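Local coordinates for protein transcriptional regulator, TetR family (Vibrio parahaemolyticus, PDB 3HE0) that probably binds regulatory DNA through an N-terminal helix-turn-helix domain and controls transcription as a TetR-type regulator, at residues E21-E26 against Q30-Q35; L17-Q22 against N39-A44; V62-A67 against N121-L126. One frame throughout, in Å; residues are numbered along the deposited sequence.

Contact 1. Residues E21-E26 against Q30-Q35; sequences EQLIAE and QGLSMQ. With SO4 (sulfate ion), chain D.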
ATOM      1  N   GLU A  21      11.344  -5.174 -15.861  1.00 24.61           N
ATOM      2  CA  GLU A  21      10.751  -5.342 -14.523  1.00 25.96           C
ATOM      3  C   GLU A  21      11.802  -5.428 -13.428  1.00 25.91           C
ATOM      4  O   GLU A  21      11.642  -4.823 -12.375  1.00 26.33           O
ATOM      5  CB  GLU A  21       9.805  -6.556 -14.498  1.00 25.76           C
ATOM      6  CG  GLU A  21       8.541  -6.216 -15.232  1.00 27.06           C
ATOM      7  CD  GLU A  21       7.712  -7.414 -15.626  1.00 29.05           C
ATOM      8  OE1 GLU A  21       8.033  -8.535 -15.189  1.00 30.46           O
ATOM      9  OE2 GLU A  21       6.737  -7.219 -16.377  1.00 27.15           O
ATOM     10  N   GLN A  22      12.896  -6.137 -13.690  1.00 26.21           N
ATOM     11  CA  GLN A  22      13.996  -6.203 -12.719  1.00 26.14           C
ATOM     12  C   GLN A  22      14.563  -4.806 -12.429  1.00 26.90           C
ATOM     13  O   GLN A  22      14.752  -4.432 -11.255  1.00 26.40           O
ATOM     14  CB  GLN A  22      15.101  -7.162 -13.191  1.00 25.32           C
ATOM     15  CG  GLN A  22      16.226  -7.314 -12.199  1.00 24.82           C
ATOM     16  CD  GLN A  22      15.784  -7.934 -10.896  1.00 25.29           C
ATOM     17  OE1 GLN A  22      14.912  -8.816 -10.869  1.00 25.01           O
ATOM     18  NE2 GLN A  22      16.362  -7.467  -9.800  1.00 23.21           N
ATOM     19  N   LEU A  23      14.818  -4.040 -13.489  1.00 28.11           N
ATOM     20  CA  LEU A  23      15.380  -2.689 -13.357  1.00 29.39           C
ATOM     21  C   LEU A  23      14.402  -1.744 -12.643  1.00 30.59           C
ATOM     22  O   LEU A  23      14.812  -0.941 -11.794  1.00 30.53           O
ATOM     23  CB  LEU A  23      15.781  -2.115 -14.729  1.00 29.20           C
ATOM     24  CG  LEU A  23      17.038  -2.671 -15.420  1.00 29.90           C
ATOM     25  CD1 LEU A  23      17.372  -1.913 -16.714  1.00 28.43           C
ATOM     26  CD2 LEU A  23      18.264  -2.679 -14.513  1.00 27.57           C
ATOM     27  N   ILE A  24      13.115  -1.861 -12.971  1.00 31.62           N
ATOM     28  CA  ILE A  24      12.082  -1.055 -12.320  1.00 32.91           C
ATOM     29  C   ILE A  24      11.928  -1.462 -10.848  1.00 34.49           C
ATOM     30  O   ILE A  24      11.855  -0.598  -9.966  1.00 34.57           O
ATOM     31  CB  ILE A  24      10.733  -1.165 -13.060  1.00 33.03           C
ATOM     32  CG1 ILE A  24      10.837  -0.498 -14.436  1.00 33.20           C
ATOM     33  CG2 ILE A  24       9.592  -0.523 -12.253  1.00 32.89           C
ATOM     34  CD1 ILE A  24       9.765  -0.936 -15.397  1.00 33.06           C
ATOM     35  N   ALA A  25      11.884  -2.767 -10.569  1.00 35.56           N
ATOM     36  CA  ALA A  25      11.865  -3.210  -9.172  1.00 36.69           C
ATOM     37  C   ALA A  25      13.037  -2.570  -8.470  1.00 37.19           C
ATOM     38  O   ALA A  25      12.866  -1.986  -7.414  1.00 37.29           O
ATOM     39  CB  ALA A  25      11.916  -4.742  -9.034  1.00 36.58           C
ATOM     40  N   GLU A  26      14.212  -2.628  -9.086  1.00 38.35           N
ATOM     41  CA  GLU A  26      15.431  -2.132  -8.444  1.00 39.22           C
ATOM     42  C   GLU A  26      15.383  -0.649  -8.193  1.00 40.49           C
ATOM     43  O   GLU A  26      15.542  -0.204  -7.057  1.00 41.10           O
ATOM     44  CB  GLU A  26      16.666  -2.393  -9.302  1.00 39.15           C
ATOM     45  CG  GLU A  26      17.248  -3.759  -9.122  1.00 38.85           C
ATOM     46  CD  GLU A  26      18.276  -4.114 -10.168  1.00 38.24           C
ATOM     47  OE1 GLU A  26      18.778  -3.226 -10.893  1.00 38.33           O
ATOM     48  OE2 GLU A  26      18.575  -5.313 -10.264  1.00 39.58           O
ATOM     49  N   GLN A  30      10.851   5.906 -13.544  1.00 45.33           N
ATOM     50  CA  GLN A  30      11.530   7.088 -14.131  1.00 45.77           C
ATOM     51  C   GLN A  30      13.027   6.860 -14.426  1.00 45.71           C
ATOM     52  O   GLN A  30      13.613   7.501 -15.309  1.00 45.26           O
ATOM     53  CB  GLN A  30      11.386   8.315 -13.205  1.00 45.95           C
ATOM     54  CG  GLN A  30       9.963   8.844 -13.034  1.00 45.92           C
ATOM     55  CD  GLN A  30       9.873   9.937 -11.973  1.00 46.17           C
ATOM     56  OE1 GLN A  30      10.513  10.984 -12.084  1.00 46.03           O
ATOM     57  NE2 GLN A  30       9.075   9.693 -10.939  1.00 45.47           N
ATOM     58  N   GLY A  31      13.641   5.958 -13.663  1.00 45.73           N
ATOM     59  CA  GLY A  31      15.059   5.669 -13.815  1.00 45.55           C
ATOM     60  C   GLY A  31      15.409   4.920 -15.085  1.00 45.17           C
ATOM     61  O   GLY A  31      16.545   4.998 -15.539  1.00 45.58           O
ATOM     62  N   LEU A  32      14.432   4.234 -15.677  1.00 44.36           N
ATOM     63  CA  LEU A  32      14.698   3.261 -16.716  1.00 43.59           C
ATOM     64  C   LEU A  32      15.370   3.863 -17.940  1.00 43.40           C
ATOM     65  O   LEU A  32      14.916   4.860 -18.502  1.00 43.21           O
ATOM     66  CB  LEU A  32      13.407   2.549 -17.117  1.00 43.92           C
ATOM     67  CG  LEU A  32      13.562   1.359 -18.070  1.00 44.09           C
ATOM     68  CD1 LEU A  32      14.036   0.126 -17.348  1.00 44.00           C
ATOM     69  CD2 LEU A  32      12.260   1.074 -18.722  1.00 45.39           C
ATOM     70  N   SER A  33      16.470   3.229 -18.334  1.00 43.18           N
ATOM     71  CA  SER A  33      17.237   3.584 -19.526  1.00 42.89           C
ATOM     72  C   SER A  33      17.073   2.517 -20.586  1.00 42.17           C
ATOM     73  O   SER A  33      17.280   1.341 -20.306  1.00 41.96           O
ATOM     74  CB  SER A  33      18.725   3.653 -19.192  1.00 42.77           C
ATOM     75  OG  SER A  33      19.486   3.296 -20.334  1.00 42.96           O
HETATM   76  N   MSE A  34      16.770   2.916 -21.814  1.00 41.75           N
HETATM   77  CA  MSE A  34      16.653   1.934 -22.881  1.00 41.36           C
HETATM   78  C   MSE A  34      17.984   1.198 -23.106  1.00 40.78           C
HETATM   79  O   MSE A  34      18.005   0.022 -23.492  1.00 39.50           O
HETATM   80  CB  MSE A  34      16.159   2.591 -24.165  1.00 41.69           C
HETATM   81  CG  MSE A  34      14.725   3.131 -24.082  1.00 43.21           C
HETATM   82 SE   MSE A  34      13.336   1.828 -23.600  1.00 47.45          SE
HETATM   83  CE  MSE A  34      12.314   1.650 -25.260  1.00 43.52           C
ATOM     84  N   GLN A  35      19.091   1.881 -22.828  1.00 40.70           N
ATOM     85  CA  GLN A  35      20.428   1.305 -23.027  1.00 40.68           C
ATOM     86  C   GLN A  35      20.754   0.206 -22.015  1.00 39.96           C
ATOM     87  O   GLN A  35      21.194  -0.887 -22.386  1.00 39.93           O
ATOM     88  CB  GLN A  35      21.502   2.400 -22.964  1.00 40.85           C
ATOM     89  CG  GLN A  35      22.830   2.010 -23.610  1.00 41.94           C
ATOM     90  CD  GLN A  35      22.705   1.756 -25.105  1.00 44.11           C
ATOM     91  OE1 GLN A  35      22.876   0.627 -25.556  1.00 46.71           O
ATOM     92  NE2 GLN A  35      22.392   2.800 -25.880  1.00 43.39           N
TER
HETATM   93  S   SO4 D 194       9.408   5.916  -9.887  1.00121.63           S
HETATM   94  O1  SO4 D 194       8.618   6.272 -11.060  1.00121.89           O
HETATM   95  O2  SO4 D 194      10.745   5.527 -10.327  1.00121.46           O
HETATM   96  O3  SO4 D 194       8.728   4.831  -9.170  1.00120.66           O
HETATM   97  O4  SO4 D 194       9.567   7.090  -9.035  1.00121.62           O

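Contact 2. Residues L17-Q22 against N39-A44; sequences LAAAEQ and NEAGVA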
ATOM      1  N   LEU A  17      10.831  -7.708 -21.113  1.00 20.55           N
ATOM      2  CA  LEU A  17       9.929  -7.345 -20.017  1.00 21.62           C
ATOM      3  C   LEU A  17      10.500  -7.783 -18.674  1.00 21.54           C
ATOM      4  O   LEU A  17      10.402  -7.055 -17.695  1.00 21.59           O
ATOM      5  CB  LEU A  17       8.531  -7.942 -20.195  1.00 21.40           C
ATOM      6  CG  LEU A  17       7.596  -7.211 -21.153  1.00 23.67           C
ATOM      7  CD1 LEU A  17       6.267  -7.906 -21.167  1.00 25.03           C
ATOM      8  CD2 LEU A  17       7.425  -5.720 -20.839  1.00 23.02           C
ATOM      9  N   ALA A  18      11.105  -8.961 -18.661  1.00 22.04           N
ATOM     10  CA  ALA A  18      11.766  -9.478 -17.460  1.00 23.19           C
ATOM     11  C   ALA A  18      12.908  -8.554 -17.044  1.00 23.41           C
ATOM     12  O   ALA A  18      12.959  -8.147 -15.905  1.00 24.13           O
ATOM     13  CB  ALA A  18      12.282 -10.880 -17.683  1.00 22.29           C
ATOM     14  N   ALA A  19      13.782  -8.178 -17.983  1.00 23.81           N
ATOM     15  CA  ALA A  19      14.881  -7.234 -17.670  1.00 23.14           C
ATOM     16  C   ALA A  19      14.311  -5.913 -17.167  1.00 23.04           C
ATOM     17  O   ALA A  19      14.768  -5.370 -16.154  1.00 22.07           O
ATOM     18  CB  ALA A  19      15.761  -6.991 -18.886  1.00 21.48           C
ATOM     19  N   ALA A  20      13.284  -5.424 -17.864  1.00 23.13           N
ATOM     20  CA  ALA A  20      12.682  -4.137 -17.550  1.00 23.42           C
ATOM     21  C   ALA A  20      12.137  -4.154 -16.149  1.00 23.58           C
ATOM     22  O   ALA A  20      12.392  -3.251 -15.368  1.00 22.79           O
ATOM     23  CB  ALA A  20      11.553  -3.817 -18.521  1.00 23.09           C
ATOM     24  N   GLU A  21      11.344  -5.174 -15.861  1.00 24.61           N
ATOM     25  CA  GLU A  21      10.751  -5.342 -14.523  1.00 25.96           C
ATOM     26  C   GLU A  21      11.802  -5.428 -13.428  1.00 25.91           C
ATOM     27  O   GLU A  21      11.642  -4.823 -12.375  1.00 26.33           O
ATOM     28  CB  GLU A  21       9.805  -6.556 -14.498  1.00 25.76           C
ATOM     29  CG  GLU A  21       8.541  -6.216 -15.232  1.00 27.06           C
ATOM     30  CD  GLU A  21       7.712  -7.414 -15.626  1.00 29.05           C
ATOM     31  OE1 GLU A  21       8.033  -8.535 -15.189  1.00 30.46           O
ATOM     32  OE2 GLU A  21       6.737  -7.219 -16.377  1.00 27.15           O
ATOM     33  N   GLN A  22      12.896  -6.137 -13.690  1.00 26.21           N
ATOM     34  CA  GLN A  22      13.996  -6.203 -12.719  1.00 26.14           C
ATOM     35  C   GLN A  22      14.563  -4.806 -12.429  1.00 26.90           C
ATOM     36  O   GLN A  22      14.752  -4.432 -11.255  1.00 26.40           O
ATOM     37  CB  GLN A  22      15.101  -7.162 -13.191  1.00 25.32           C
ATOM     38  CG  GLN A  22      16.226  -7.314 -12.199  1.00 24.82           C
ATOM     39  CD  GLN A  22      15.784  -7.934 -10.896  1.00 25.29           C
ATOM     40  OE1 GLN A  22      14.912  -8.816 -10.869  1.00 25.01           O
ATOM     41  NE2 GLN A  22      16.362  -7.467  -9.800  1.00 23.21           N
ATOM     42  N   ASN A  39      21.262  -3.802 -22.460  1.00 34.00           N
ATOM     43  CA  ASN A  39      22.405  -4.454 -21.802  1.00 34.66           C
ATOM     44  C   ASN A  39      21.959  -5.600 -20.876  1.00 34.15           C
ATOM     45  O   ASN A  39      22.469  -6.713 -20.975  1.00 34.05           O
ATOM     46  CB  ASN A  39      23.241  -3.442 -20.984  1.00 35.14           C
ATOM     47  CG  ASN A  39      24.006  -2.439 -21.860  1.00 36.89           C
ATOM     48  OD1 ASN A  39      24.195  -2.645 -23.049  1.00 39.98           O
ATOM     49  ND2 ASN A  39      24.444  -1.345 -21.256  1.00 39.43           N
ATOM     50  N   GLU A  40      21.010  -5.315 -20.001  1.00 33.73           N
ATOM     51  CA  GLU A  40      20.497  -6.307 -19.060  1.00 33.94           C
ATOM     52  C   GLU A  40      19.633  -7.390 -19.684  1.00 32.72           C
ATOM     53  O   GLU A  40      19.580  -8.507 -19.171  1.00 32.50           O
ATOM     54  CB  GLU A  40      19.698  -5.630 -17.950  1.00 34.69           C
ATOM     55  CG  GLU A  40      20.562  -4.957 -16.882  1.00 37.66           C
ATOM     56  CD  GLU A  40      21.671  -5.848 -16.312  1.00 41.28           C
ATOM     57  OE1 GLU A  40      21.513  -6.361 -15.160  1.00 43.93           O
ATOM     58  OE2 GLU A  40      22.715  -6.016 -17.009  1.00 43.21           O
ATOM     59  N   ALA A  41      18.939  -7.068 -20.766  1.00 31.01           N
ATOM     60  CA  ALA A  41      18.149  -8.065 -21.448  1.00 30.08           C
ATOM     61  C   ALA A  41      19.032  -8.869 -22.376  1.00 29.63           C
ATOM     62  O   ALA A  41      18.635  -9.927 -22.848  1.00 29.80           O
ATOM     63  CB  ALA A  41      17.022  -7.419 -22.221  1.00 30.19           C
ATOM     64  N   GLY A  42      20.232  -8.368 -22.645  1.00 28.54           N
ATOM     65  CA  GLY A  42      21.137  -9.041 -23.541  1.00 27.70           C
ATOM     66  C   GLY A  42      20.662  -8.935 -24.973  1.00 27.42           C
ATOM     67  O   GLY A  42      20.672  -9.922 -25.689  1.00 27.65           O
ATOM     68  N   VAL A  43      20.216  -7.749 -25.392  1.00 26.43           N
ATOM     69  CA  VAL A  43      19.816  -7.556 -26.779  1.00 25.93           C
ATOM     70  C   VAL A  43      20.369  -6.237 -27.253  1.00 25.69           C
ATOM     71  O   VAL A  43      20.648  -5.366 -26.446  1.00 25.51           O
ATOM     72  CB  VAL A  43      18.299  -7.553 -26.901  1.00 26.00           C
ATOM     73  CG1 VAL A  43      17.725  -8.864 -26.364  1.00 25.42           C
ATOM     74  CG2 VAL A  43      17.718  -6.339 -26.155  1.00 24.07           C
ATOM     75  N   ALA A  44      20.514  -6.073 -28.556  1.00 26.44           N
ATOM     76  CA  ALA A  44      20.837  -4.747 -29.123  1.00 26.96           C
ATOM     77  C   ALA A  44      19.713  -3.757 -28.833  1.00 28.10           C
ATOM     78  O   ALA A  44      18.537  -4.151 -28.731  1.00 28.88           O
ATOM     79  CB  ALA A  44      21.074  -4.847 -30.612  1.00 26.28           C
TER

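Contact 3. Residues V62-A67 against N121-L126; sequences VRLNVA and NKTWEL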
ATOM      1  N   VAL A  62       4.816  -3.086 -19.073  1.00 25.18           N
ATOM      2  CA  VAL A  62       5.315  -3.573 -17.794  1.00 25.68           C
ATOM      3  C   VAL A  62       4.160  -3.626 -16.756  1.00 25.98           C
ATOM      4  O   VAL A  62       3.900  -4.665 -16.161  1.00 24.37           O
ATOM      5  CB  VAL A  62       6.540  -2.738 -17.298  1.00 25.61           C
ATOM      6  CG1 VAL A  62       6.757  -2.903 -15.804  1.00 25.31           C
ATOM      7  CG2 VAL A  62       7.799  -3.147 -18.071  1.00 24.96           C
ATOM      8  N   ARG A  63       3.436  -2.523 -16.595  1.00 27.44           N
ATOM      9  CA  ARG A  63       2.309  -2.510 -15.626  1.00 28.60           C
ATOM     10  C   ARG A  63       1.356  -3.650 -15.906  1.00 28.30           C
ATOM     11  O   ARG A  63       0.937  -4.352 -14.979  1.00 27.85           O
ATOM     12  CB  ARG A  63       1.529  -1.202 -15.651  1.00 29.14           C
ATOM     13  CG  ARG A  63       2.355   0.017 -15.260  1.00 31.93           C
ATOM     14  CD  ARG A  63       1.544   1.312 -15.377  1.00 35.44           C
ATOM     15  NE  ARG A  63       2.447   2.467 -15.348  1.00 38.00           N
ATOM     16  CZ  ARG A  63       2.827   3.186 -16.412  1.00 39.89           C
ATOM     17  NH1 ARG A  63       2.352   2.944 -17.646  1.00 39.99           N
ATOM     18  NH2 ARG A  63       3.686   4.186 -16.235  1.00 40.47           N
ATOM     19  N   LEU A  64       1.015  -3.855 -17.182  1.00 28.10           N
ATOM     20  CA  LEU A  64       0.001  -4.867 -17.501  1.00 28.26           C
ATOM     21  C   LEU A  64       0.551  -6.236 -17.231  1.00 28.52           C
ATOM     22  O   LEU A  64      -0.190  -7.123 -16.765  1.00 29.56           O
ATOM     23  CB  LEU A  64      -0.493  -4.779 -18.952  1.00 28.29           C
ATOM     24  CG  LEU A  64      -1.293  -3.503 -19.258  1.00 29.54           C
ATOM     25  CD1 LEU A  64      -1.657  -3.373 -20.741  1.00 27.25           C
ATOM     26  CD2 LEU A  64      -2.529  -3.405 -18.329  1.00 27.63           C
ATOM     27  N   ASN A  65       1.844  -6.423 -17.519  1.00 27.62           N
ATOM     28  CA  ASN A  65       2.451  -7.723 -17.333  1.00 27.53           C
ATOM     29  C   ASN A  65       2.570  -8.068 -15.818  1.00 27.23           C
ATOM     30  O   ASN A  65       2.295  -9.222 -15.408  1.00 25.55           O
ATOM     31  CB  ASN A  65       3.836  -7.795 -18.030  1.00 27.59           C
ATOM     32  CG  ASN A  65       4.549  -9.123 -17.779  1.00 26.26           C
ATOM     33  OD1 ASN A  65       4.104 -10.163 -18.239  1.00 30.67           O
ATOM     34  ND2 ASN A  65       5.651  -9.087 -17.070  1.00 24.65           N
ATOM     35  N   VAL A  66       2.970  -7.074 -15.015  1.00 26.93           N
ATOM     36  CA  VAL A  66       3.021  -7.247 -13.544  1.00 28.28           C
ATOM     37  C   VAL A  66       1.620  -7.590 -12.947  1.00 28.97           C
ATOM     38  O   VAL A  66       1.446  -8.558 -12.210  1.00 30.21           O
ATOM     39  CB  VAL A  66       3.613  -6.008 -12.869  1.00 28.48           C
ATOM     40  CG1 VAL A  66       3.283  -6.009 -11.352  1.00 28.18           C
ATOM     41  CG2 VAL A  66       5.137  -5.947 -13.125  1.00 26.34           C
ATOM     42  N   ALA A  67       0.615  -6.850 -13.353  1.00 29.48           N
ATOM     43  CA  ALA A  67      -0.773  -7.160 -12.968  1.00 30.67           C
ATOM     44  C   ALA A  67      -1.162  -8.607 -13.352  1.00 31.16           C
ATOM     45  O   ALA A  67      -1.822  -9.330 -12.588  1.00 30.92           O
ATOM     46  CB  ALA A  67      -1.742  -6.149 -13.593  1.00 29.64           C
ATOM     47  N   ASN A 121      -7.132   4.810 -16.549  1.00 47.54           N
ATOM     48  CA  ASN A 121      -8.371   4.042 -16.561  1.00 47.06           C
ATOM     49  C   ASN A 121      -8.285   2.824 -17.464  1.00 46.40           C
ATOM     50  O   ASN A 121      -8.861   1.782 -17.149  1.00 46.44           O
ATOM     51  CB  ASN A 121      -9.547   4.923 -16.973  1.00 47.27           C
ATOM     52  CG  ASN A 121      -9.850   5.985 -15.948  1.00 47.82           C
ATOM     53  OD1 ASN A 121      -9.846   5.713 -14.749  1.00 48.76           O
ATOM     54  ND2 ASN A 121     -10.114   7.202 -16.408  1.00 48.52           N
ATOM     55  N   LYS A 122      -7.573   2.946 -18.581  1.00 45.50           N
ATOM     56  CA  LYS A 122      -7.323   1.794 -19.435  1.00 44.95           C
ATOM     57  C   LYS A 122      -6.654   0.698 -18.604  1.00 44.19           C
ATOM     58  O   LYS A 122      -7.105  -0.447 -18.610  1.00 43.34           O
ATOM     59  CB  LYS A 122      -6.457   2.165 -20.656  1.00 45.11           C
ATOM     60  CG  LYS A 122      -6.058   0.960 -21.539  1.00 46.01           C
ATOM     61  CD  LYS A 122      -5.804   1.321 -23.024  1.00 47.40           C
ATOM     62  CE  LYS A 122      -4.386   1.877 -23.305  1.00 48.39           C
ATOM     63  NZ  LYS A 122      -3.307   0.821 -23.377  1.00 48.95           N
ATOM     64  N   THR A 123      -5.600   1.068 -17.871  1.00 43.56           N
ATOM     65  CA  THR A 123      -4.818   0.093 -17.106  1.00 43.29           C
ATOM     66  C   THR A 123      -5.703  -0.533 -16.041  1.00 42.83           C
ATOM     67  O   THR A 123      -5.833  -1.759 -15.989  1.00 42.26           O
ATOM     68  CB  THR A 123      -3.555   0.707 -16.436  1.00 43.45           C
ATOM     69  OG1 THR A 123      -2.873   1.584 -17.342  1.00 42.95           O
ATOM     70  CG2 THR A 123      -2.592  -0.394 -15.992  1.00 43.53           C
ATOM     71  N   TRP A 124      -6.335   0.316 -15.223  1.00 42.63           N
ATOM     72  CA  TRP A 124      -7.238  -0.151 -14.173  1.00 42.43           C
ATOM     73  C   TRP A 124      -8.247  -1.143 -14.741  1.00 42.28           C
ATOM     74  O   TRP A 124      -8.357  -2.245 -14.236  1.00 41.86           O
ATOM     75  CB  TRP A 124      -7.946   1.014 -13.464  1.00 42.23           C
ATOM     76  N   GLU A 125      -8.933  -0.792 -15.825  1.00 42.76           N
ATOM     77  CA  GLU A 125      -9.972  -1.688 -16.383  1.00 43.40           C
ATOM     78  C   GLU A 125      -9.415  -3.016 -16.904  1.00 43.33           C
ATOM     79  O   GLU A 125      -9.994  -4.075 -16.651  1.00 43.34           O
ATOM     80  CB  GLU A 125     -10.812  -0.984 -17.470  1.00 44.01           C
ATOM     81  CG  GLU A 125     -12.251  -1.558 -17.637  1.00 46.17           C
ATOM     82  CD  GLU A 125     -13.229  -0.616 -18.399  1.00 49.80           C
ATOM     83  OE1 GLU A 125     -13.435  -0.815 -19.631  1.00 51.60           O
ATOM     84  OE2 GLU A 125     -13.808   0.313 -17.769  1.00 51.37           O
ATOM     85  N   LEU A 126      -8.285  -2.971 -17.609  1.00 43.27           N
ATOM     86  CA  LEU A 126      -7.650  -4.205 -18.110  1.00 43.26           C
ATOM     87  C   LEU A 126      -7.189  -5.103 -16.954  1.00 43.40           C
ATOM     88  O   LEU A 126      -7.303  -6.328 -17.014  1.00 43.45           O
ATOM     89  CB  LEU A 126      -6.474  -3.894 -19.063  1.00 42.93           C
ATOM     90  CG  LEU A 126      -6.822  -3.424 -20.492  1.00 42.13           C
ATOM     91  CD1 LEU A 126      -5.564  -3.128 -21.292  1.00 40.20           C
ATOM     92  CD2 LEU A 126      -7.692  -4.440 -21.242  1.00 40.53           C
TER

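Contact 1. Residues E21-E26 against Q30-Q35
Leu23 and Leu32 carry the apolar part of this contact, with Ile24 beside them. The Leu23 and Leu32 side chains cross at about a right angle. The touching branch, Leu32 CD1, lies 3.9 Å from Leu23 CB and 4.0 Å from Leu23 CD1. Leu32 CD1 also reaches Ile24 CG1, more loosely, at 4.4 Å. Leu32 places its CG anti to the backbone N (chi1 -172°), which swings the branched end across to helix 13-27. No hydrogen bond joins the two segments.

Ser33 is the N-cap of helix 34-41. Ser33 OG accepts a weak, bent bond from Gln35 N (2.9 Å, 121°) and also bonds to Lys36 N. Gln22 NE2 donates almost straight to Glu26 OE2 at 3.1 Å. Glu26 OE2 lies in the amide plane of Gln22. The donor comes from the anti side, tilted 31° out of the carboxylate plane.

A sulfate, probably from the crystallisation liquor, sits at Gln30. Gln30 N donates to sulfate O2 at 3.2 Å, and Gln30 NE2 bonds weakly to O1. NE2 also donates to Glu26 O of the second subunit. Arg109 of this chain and Arg109 of the second subunit also bond to the ion.

The contact joins the first helix of the DNA-binding domain to the chain leading into the predicted helix-turn-helix motif. Helix 55-74 touches Leu32 through Leu58 and Ile24 through Val62. Helix 102-107 packs on Ile24 through Ile106.

Contact 2. Residues L17-Q22 against N39-A44
Helix 13-27 and the C-terminal end of helix 34-41 come close at Ala19 and Ala41, whose CA atoms are 5.1 Å apart. Both helices belong to the TetR-type DNA-binding domain, and helix 34-41 is the first helix of its predicted helix-turn-helix motif. Small side chains permit the close approach. Ala19 CB points at the other segment and meets Ala41 CB at 3.6 Å. Ala19 CB also touches Ala41 CA, at 3.7 Å. The methyl of Ala19 thus bears on both the side chain and the backbone of Ala41. Glu40 flanks this pair: the backbone C of Glu40 lies 4.0 Å from Ala19 CB. The two CB atoms, of Ala19 and Glu40, are 4.3 Å apart. The Glu40 side chain also packs on Leu23.

No hydrogen bond crosses between the segments. The side-chain NE2 of Gln15, further back on helix 13-27, donates to the backbone O of Ala41. Leu37 extends the apolar surface, touching Ala19 and Ala20.

Helix 34-41 ends here in a Schellman motif. Gly42 is its C-prime residue and has positive phi (72°). The chain then turns toward helix 45-49, the second helix of the helix-turn-helix. Val43 N closes the motif on Ala38 O, while Gly42 N makes a weak 3.2 Å bond to Asn39 O.

Contact 3. Residues V62-A67 against N121-L126
Two nearly parallel helices pack here, joining helix 55-74, which leads out of the TetR-type DNA-binding domain, to helix 117-129 of the C-terminal domain. Leu64 meets Thr123 and Leu126 across the gap. The axes of the short segments cross at -19° and come within 10.4 Å, and Leu64 and Thr123 are the closest pair by CA. The two branches of Leu64 divide the work. Leu64 CD2 lies 3.8 Å from Thr123 CG2 and 4.0 Å from Leu126 CB. Leu64 CD1 meets Leu126 CD1, also at 4.0 Å. Leu126 is exposed, at the edge of the contact.

OG1 of Thr123 lies beside the backbone N (chi1 -43°). That leaves CG2 anti to N, where it meets Leu64. The Thr123 hydroxyl is held by other partners, bonding to Glu60 OE2 and Thr119 O. Arg63 contributes its aliphatic base to the contact. Its charged end forms a salt bridge to Glu60 through NH1. Glu60, one turn before Arg63, bonds to both side chains and links the two helices. At the foot of the arginine, Arg63 CB lies 4.2 Å from Thr123 CG2.

In the fold
Contacts 1 and 2 are two parts of one interface between helix 13-27 and the chain through helix 34-41. Their centres are 9 Å apart. Leu23 CD2 touches Glu40 CG at 4.0 Å where they adjoin. The centre of contact 3 lies about 18 Å from that of contact 1 and 20 Å from that of contact 2. Val62 packs on both: Val62 CG1 is 3.6 Å from Ile24 CD1, and Val62 CG2 is 3.8 Å from Ala20 CB. Leu64, on the same helix 55-74, packs on helix 117-129. A sulfate bonds to Gln30 in contact 1, and a bound sulfate lies about 5 Å from the Leu64 side chain. Contacts 1 and 3 also touch the second subunit.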